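Local coordinates for beta-glycosidase (Bacteroides caccae, PDB 6T2R), which is a family 16 glycoside hydrolase of a human gut bacterium, probably an endo-acting O-glycanase that helps initiate mucin breakdown, at residues F37-P51 with S62-L75. Sequence-based numbering, arbitrary orientation.
Sequences FDGAEPDTSVWSRIP and SFDDRCYEMRNGLL
Arg49 lying flat on Tyr68 and Phe37 packed against Met70 and Leu75 form the two ends of a contact in which a mostly irregular segment lies against a beta hairpin and the loop before it, at the margin of the beta-sandwich usual for family 16 glycoside hydrolases. Segment 37-51 includes the short strand 48-49; the hairpin, strands 68-71 and 74-81, has a type I' turn with Asn72 and Gly73 at positive phi, a region glycine enters easily. Arginine, a flat cation on a long apolar chain, matches both the Tyr68 face and the Asp65 carboxylate. Its guanidinium stacks on the ring, planes only 5° apart and CZ 4.0 Å from the ring centroid, a cation-pi contact; CD adds a CH-pi contact. At the guanidinium edge NH1 donates to Asp65 OD1 at 2.7 Å, nearly straight at 163°, the carboxylate plane almost perpendicular to that of the guanidinium. NH1 also bonds weakly to Phe63 O, while the Phe63 ring touches Arg49 CB and Pro51. A water near the Tyr68 hydroxyl accepts from Ser62 N and lies within hydrogen-bonding reach of Ile50 O, linking the segments. At the other end, Leu75 CB sits over a face of Phe37. Met70, bent at chi2 (-62°) and chi3, brings CE to 3.7 Å from Phe37 CB and SD to 3.8 Å from Pro42 CD; its unbranched thioether suits this curved path. Stacking and salt bridge together restrict guanidinium rotation, and Asp65 probably helps balance its charge, whereas apolar packing holds the Phe37 end.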
loop_
_atom_site.group_PDB
_atom_site.type_symbol
_atom_site.label_atom_id
_atom_site.label_comp_id
_atom_site.label_asym_id
_atom_site.label_seq_id
_atom_site.Cartn_x
_atom_site.Cartn_y
_atom_site.Cartn_z
ATOM N N PHE A 37 13.863 -7.698 -3.108
ATOM C CA PHE A 37 13.236 -8.957 -3.601
ATOM C C PHE A 37 14.291 -9.829 -4.323
ATOM O O PHE A 37 14.090 -10.253 -5.461
ATOM C CB PHE A 37 12.026 -8.581 -4.460
ATOM C CG PHE A 37 10.979 -7.837 -3.672
ATOM C CD1 PHE A 37 10.383 -8.415 -2.570
ATOM C CD2 PHE A 37 10.633 -6.538 -4.004
ATOM C CE1 PHE A 37 9.460 -7.708 -1.813
ATOM C CE2 PHE A 37 9.697 -5.841 -3.261
ATOM C CZ PHE A 37 9.114 -6.423 -2.159
ATOM N N ASP A 38 15.402 -10.084 -3.647
ATOM C CA ASP A 38 16.568 -10.803 -4.212
ATOM C C ASP A 38 16.374 -12.320 -4.233
ATOM O O ASP A 38 16.910 -12.932 -5.160
ATOM C CB ASP A 38 17.806 -10.540 -3.376
ATOM C CG ASP A 38 18.313 -9.144 -3.571
ATOM O OD1 ASP A 38 18.085 -8.569 -4.671
ATOM O OD2 ASP A 38 18.915 -8.654 -2.621
ATOM N N GLY A 39 15.686 -12.898 -3.246
ATOM C CA GLY A 39 15.663 -14.365 -3.035
ATOM C C GLY A 39 14.827 -15.178 -4.037
ATOM O O GLY A 39 14.175 -14.633 -4.937
ATOM N N ALA A 40 14.815 -16.486 -3.824
ATOM C CA ALA A 40 13.886 -17.450 -4.441
ATOM C C ALA A 40 12.441 -17.119 -4.042
ATOM O O ALA A 40 11.522 -17.512 -4.771
ATOM C CB ALA A 40 14.292 -18.834 -4.002
ATOM N N GLU A 41 12.253 -16.448 -2.908
ATOM C CA GLU A 41 10.911 -16.120 -2.381
ATOM C C GLU A 41 10.947 -14.870 -1.504
ATOM O O GLU A 41 12.005 -14.458 -1.040
ATOM C CB GLU A 41 10.417 -17.289 -1.538
ATOM C CG GLU A 41 11.284 -17.554 -0.330
ATOM C CD GLU A 41 11.182 -18.992 0.128
ATOM O OE1 GLU A 41 10.491 -19.259 1.154
ATOM O OE2 GLU A 41 11.767 -19.846 -0.576
ATOM N N PRO A 42 9.776 -14.263 -1.212
ATOM C CA PRO A 42 9.689 -13.192 -0.225
ATOM C C PRO A 42 10.333 -13.623 1.092
ATOM O O PRO A 42 10.154 -14.760 1.511
ATOM C CB PRO A 42 8.181 -12.991 -0.089
ATOM C CG PRO A 42 7.658 -13.316 -1.476
ATOM C CD PRO A 42 8.472 -14.535 -1.850
ATOM N N ASP A 43 11.116 -12.720 1.667
ATOM C CA ASP A 43 11.790 -12.905 2.977
ATOM C C ASP A 43 10.717 -13.211 4.028
ATOM O O ASP A 43 9.845 -12.334 4.263
ATOM C CB ASP A 43 12.589 -11.646 3.292
ATOM C CG ASP A 43 13.321 -11.703 4.607
ATOM O OD1 ASP A 43 13.110 -12.650 5.343
ATOM O OD2 ASP A 43 14.064 -10.778 4.879
ATOM N N THR A 44 10.751 -14.405 4.625
ATOM C CA THR A 44 9.629 -14.938 5.438
ATOM C C THR A 44 9.642 -14.272 6.797
ATOM O O THR A 44 8.619 -14.369 7.507
ATOM C CB THR A 44 9.676 -16.459 5.611
ATOM O OG1 THR A 44 10.994 -16.778 6.043
ATOM C CG2 THR A 44 9.340 -17.185 4.335
ATOM N N SER A 45 10.748 -13.629 7.133
ATOM C CA SER A 45 10.878 -12.848 8.378
ATOM C C SER A 45 10.237 -11.469 8.192
ATOM O O SER A 45 10.136 -10.731 9.163
ATOM C CB SER A 45 12.296 -12.718 8.779
ATOM O OG SER A 45 12.942 -11.768 7.952
ATOM N N VAL A 46 9.804 -11.116 6.994
ATOM C CA VAL A 46 9.235 -9.767 6.751
ATOM C C VAL A 46 7.813 -9.905 6.234
ATOM O O VAL A 46 6.973 -9.142 6.711
ATOM C CB VAL A 46 10.108 -8.968 5.768
ATOM C CG1 VAL A 46 9.378 -7.740 5.266
ATOM C CG2 VAL A 46 11.432 -8.583 6.412
ATOM N N TRP A 47 7.607 -10.796 5.261
ATOM C CA TRP A 47 6.372 -10.923 4.449
ATOM C C TRP A 47 5.627 -12.227 4.764
ATOM O O TRP A 47 6.273 -13.242 5.106
ATOM C CB TRP A 47 6.699 -10.878 2.965
ATOM C CG TRP A 47 7.376 -9.621 2.532
ATOM C CD1 TRP A 47 8.692 -9.459 2.218
ATOM C CD2 TRP A 47 6.762 -8.345 2.342
ATOM N NE1 TRP A 47 8.938 -8.161 1.853
ATOM C CE2 TRP A 47 7.773 -7.459 1.905
ATOM C CE3 TRP A 47 5.465 -7.857 2.502
ATOM C CZ2 TRP A 47 7.517 -6.124 1.592
ATOM C CZ3 TRP A 47 5.220 -6.538 2.205
ATOM C CH2 TRP A 47 6.233 -5.679 1.776
ATOM N N SER A 48 4.309 -12.170 4.650
ATOM C CA SER A 48 3.381 -13.321 4.613
ATOM C C SER A 48 2.382 -13.044 3.498
ATOM O O SER A 48 2.102 -11.820 3.191
ATOM C CB SER A 48 2.684 -13.507 5.949
ATOM O OG SER A 48 3.606 -13.635 7.018
ATOM N N ARG A 49 1.872 -14.107 2.892
ATOM C CA ARG A 49 0.766 -14.018 1.911
ATOM C C ARG A 49 -0.488 -13.551 2.633
ATOM O O ARG A 49 -0.681 -13.908 3.829
ATOM C CB ARG A 49 0.534 -15.345 1.184
ATOM C CG ARG A 49 1.703 -15.760 0.304
ATOM C CD ARG A 49 1.376 -16.955 -0.586
ATOM N NE ARG A 49 2.517 -17.220 -1.449
ATOM C CZ ARG A 49 2.680 -18.291 -2.223
ATOM N NH1 ARG A 49 1.755 -19.222 -2.320
ATOM N NH2 ARG A 49 3.764 -18.394 -2.947
ATOM N N ILE A 50 -1.309 -12.772 1.938
ATOM C CA ILE A 50 -2.526 -12.209 2.565
ATOM C C ILE A 50 -3.630 -13.251 2.447
ATOM O O ILE A 50 -3.981 -13.673 1.351
ATOM C CB ILE A 50 -2.934 -10.867 1.924
ATOM C CG1 ILE A 50 -1.880 -9.763 2.110
ATOM C CG2 ILE A 50 -4.294 -10.444 2.441
ATOM C CD1 ILE A 50 -2.125 -8.542 1.252
ATOM N N PRO A 51 -4.335 -13.564 3.550
ATOM C CA PRO A 51 -5.464 -14.476 3.472
ATOM C C PRO A 51 -6.723 -13.810 2.902
ATOM O O PRO A 51 -6.832 -12.571 2.900
ATOM C CB PRO A 51 -5.664 -14.903 4.934
ATOM C CG PRO A 51 -5.191 -13.713 5.752
ATOM C CD PRO A 51 -4.131 -13.029 4.909
ATOM N N SER A 62 -5.449 -14.931 -1.951
ATOM C CA SER A 62 -5.270 -16.394 -2.195
ATOM C C SER A 62 -3.860 -16.839 -1.823
ATOM O O SER A 62 -2.906 -16.049 -2.033
ATOM C CB SER A 62 -5.567 -16.721 -3.615
ATOM O OG SER A 62 -5.179 -18.033 -3.936
ATOM N N PHE A 63 -3.739 -18.072 -1.329
ATOM C CA PHE A 63 -2.435 -18.741 -1.072
ATOM C C PHE A 63 -1.978 -19.485 -2.334
ATOM O O PHE A 63 -0.874 -19.994 -2.354
ATOM C CB PHE A 63 -2.510 -19.657 0.150
ATOM C CG PHE A 63 -2.667 -18.926 1.462
ATOM C CD1 PHE A 63 -2.380 -17.572 1.576
ATOM C CD2 PHE A 63 -3.105 -19.596 2.589
ATOM C CE1 PHE A 63 -2.537 -16.913 2.782
ATOM C CE2 PHE A 63 -3.248 -18.934 3.798
ATOM C CZ PHE A 63 -2.960 -17.596 3.894
ATOM N N ASP A 64 -2.755 -19.439 -3.410
ATOM C CA ASP A 64 -2.424 -20.143 -4.680
ATOM C C ASP A 64 -1.088 -19.646 -5.241
ATOM O O ASP A 64 -0.983 -18.445 -5.556
ATOM C CB ASP A 64 -3.517 -19.966 -5.743
ATOM C CG ASP A 64 -3.422 -21.067 -6.770
ATOM O OD1 ASP A 64 -2.284 -21.310 -7.263
ATOM O OD2 ASP A 64 -4.461 -21.713 -7.021
ATOM N N ASP A 65 -0.157 -20.572 -5.488
ATOM C CA ASP A 65 1.194 -20.276 -6.034
ATOM C C ASP A 65 1.088 -19.576 -7.389
ATOM O O ASP A 65 2.009 -18.847 -7.773
ATOM C CB ASP A 65 2.036 -21.540 -6.146
ATOM C CG ASP A 65 2.515 -22.035 -4.805
ATOM O OD1 ASP A 65 2.626 -21.206 -3.886
ATOM O OD2 ASP A 65 2.780 -23.246 -4.691
ATOM N N ARG A 66 -0.007 -19.755 -8.088
ATOM C CA ARG A 66 -0.170 -19.125 -9.416
ATOM C C ARG A 66 -0.388 -17.617 -9.273
ATOM O O ARG A 66 -0.494 -16.953 -10.319
ATOM C CB ARG A 66 -1.311 -19.795 -10.175
ATOM C CG ARG A 66 -0.990 -21.210 -10.652
ATOM C CD ARG A 66 -2.219 -21.879 -11.230
ATOM N NE ARG A 66 -3.239 -21.912 -10.193
ATOM C CZ ARG A 66 -4.542 -22.192 -10.357
ATOM N NH1 ARG A 66 -5.049 -22.484 -11.548
ATOM N NH2 ARG A 66 -5.351 -22.182 -9.310
ATOM N N CYS A 67 -0.465 -17.083 -8.052
ATOM C CA CYS A 67 -0.696 -15.630 -7.842
ATOM C C CYS A 67 0.626 -14.903 -7.508
ATOM O O CYS A 67 0.622 -13.671 -7.335
ATOM C CB CYS A 67 -1.751 -15.426 -6.765
ATOM S SG CYS A 67 -3.415 -15.924 -7.288
ATOM N N TYR A 68 1.726 -15.637 -7.407
ATOM C CA TYR A 68 3.023 -15.150 -6.863
ATOM C C TYR A 68 4.154 -15.607 -7.783
ATOM O O TYR A 68 4.091 -16.736 -8.271
ATOM C CB TYR A 68 3.248 -15.706 -5.465
ATOM C CG TYR A 68 2.166 -15.317 -4.507
ATOM C CD1 TYR A 68 0.987 -16.033 -4.439
ATOM C CD2 TYR A 68 2.312 -14.212 -3.691
ATOM C CE1 TYR A 68 -0.019 -15.677 -3.555
ATOM C CE2 TYR A 68 1.300 -13.814 -2.835
ATOM C CZ TYR A 68 0.143 -14.558 -2.751
ATOM O OH TYR A 68 -0.824 -14.190 -1.867
ATOM N N GLU A 69 5.117 -14.732 -8.047
ATOM C CA GLU A 69 6.355 -15.075 -8.788
ATOM C C GLU A 69 7.503 -14.179 -8.322
ATOM O O GLU A 69 7.247 -13.027 -7.993
ATOM C CB GLU A 69 6.108 -14.992 -10.285
ATOM C CG GLU A 69 7.195 -15.695 -11.057
ATOM C CD GLU A 69 7.078 -15.589 -12.565
ATOM O OE1 GLU A 69 8.089 -15.891 -13.244
ATOM O OE2 GLU A 69 5.984 -15.177 -13.050
ATOM N N MET A 70 8.712 -14.729 -8.200
ATOM C CA MET A 70 9.977 -13.945 -8.195
ATOM C C MET A 70 10.597 -14.110 -9.586
ATOM O O MET A 70 10.737 -15.256 -10.050
ATOM C CB MET A 70 10.954 -14.425 -7.121
ATOM C CG MET A 70 10.326 -14.574 -5.783
ATOM S SD MET A 70 9.666 -13.005 -5.125
ATOM C CE MET A 70 11.195 -12.209 -4.646
ATOM N N ARG A 71 10.871 -13.004 -10.267
ATOM C CA ARG A 71 11.340 -13.000 -11.660
ATOM C C ARG A 71 12.323 -11.854 -11.849
ATOM O O ARG A 71 11.924 -10.676 -11.717
ATOM C CB ARG A 71 10.132 -12.850 -12.577
ATOM C CG ARG A 71 10.523 -12.766 -14.034
ATOM C CD ARG A 71 9.306 -13.016 -14.894
ATOM N NE ARG A 71 8.514 -11.824 -14.999
ATOM C CZ ARG A 71 7.191 -11.749 -14.958
ATOM N NH1 ARG A 71 6.423 -12.807 -14.758
ATOM N NH2 ARG A 71 6.641 -10.565 -15.095
ATOM N N ASN A 72 13.578 -12.169 -12.125
ATOM C CA ASN A 72 14.525 -11.134 -12.624
ATOM C C ASN A 72 14.838 -10.172 -11.464
ATOM O O ASN A 72 14.924 -8.997 -11.742
ATOM C CB ASN A 72 13.875 -10.406 -13.824
ATOM C CG ASN A 72 14.843 -9.672 -14.723
ATOM O OD1 ASN A 72 16.061 -9.759 -14.552
ATOM N ND2 ASN A 72 14.302 -8.973 -15.704
ATOM N N GLY A 73 14.849 -10.644 -10.211
ATOM C CA GLY A 73 14.943 -9.814 -8.992
ATOM C C GLY A 73 13.740 -8.895 -8.762
ATOM O O GLY A 73 13.892 -7.957 -7.972
ATOM N N LEU A 74 12.582 -9.181 -9.379
ATOM C CA LEU A 74 11.275 -8.499 -9.159
ATOM C C LEU A 74 10.286 -9.416 -8.433
ATOM O O LEU A 74 10.125 -10.608 -8.824
ATOM C CB LEU A 74 10.662 -8.144 -10.519
ATOM C CG LEU A 74 11.414 -7.122 -11.359
ATOM C CD1 LEU A 74 10.592 -6.779 -12.579
ATOM C CD2 LEU A 74 11.740 -5.873 -10.547
ATOM N N LEU A 75 9.522 -8.861 -7.500
ATOM C CA LEU A 75 8.332 -9.561 -6.970
ATOM C C LEU A 75 7.168 -9.402 -7.966
ATOM O O LEU A 75 6.995 -8.325 -8.466
ATOM C CB LEU A 75 7.964 -8.988 -5.597
ATOM C CG LEU A 75 6.561 -9.384 -5.107
ATOM C CD1 LEU A 75 6.561 -10.861 -4.722
ATOM C CD2 LEU A 75 6.118 -8.486 -3.939
HETATM O O HOH W 1 -3.217 -12.863 -1.362
#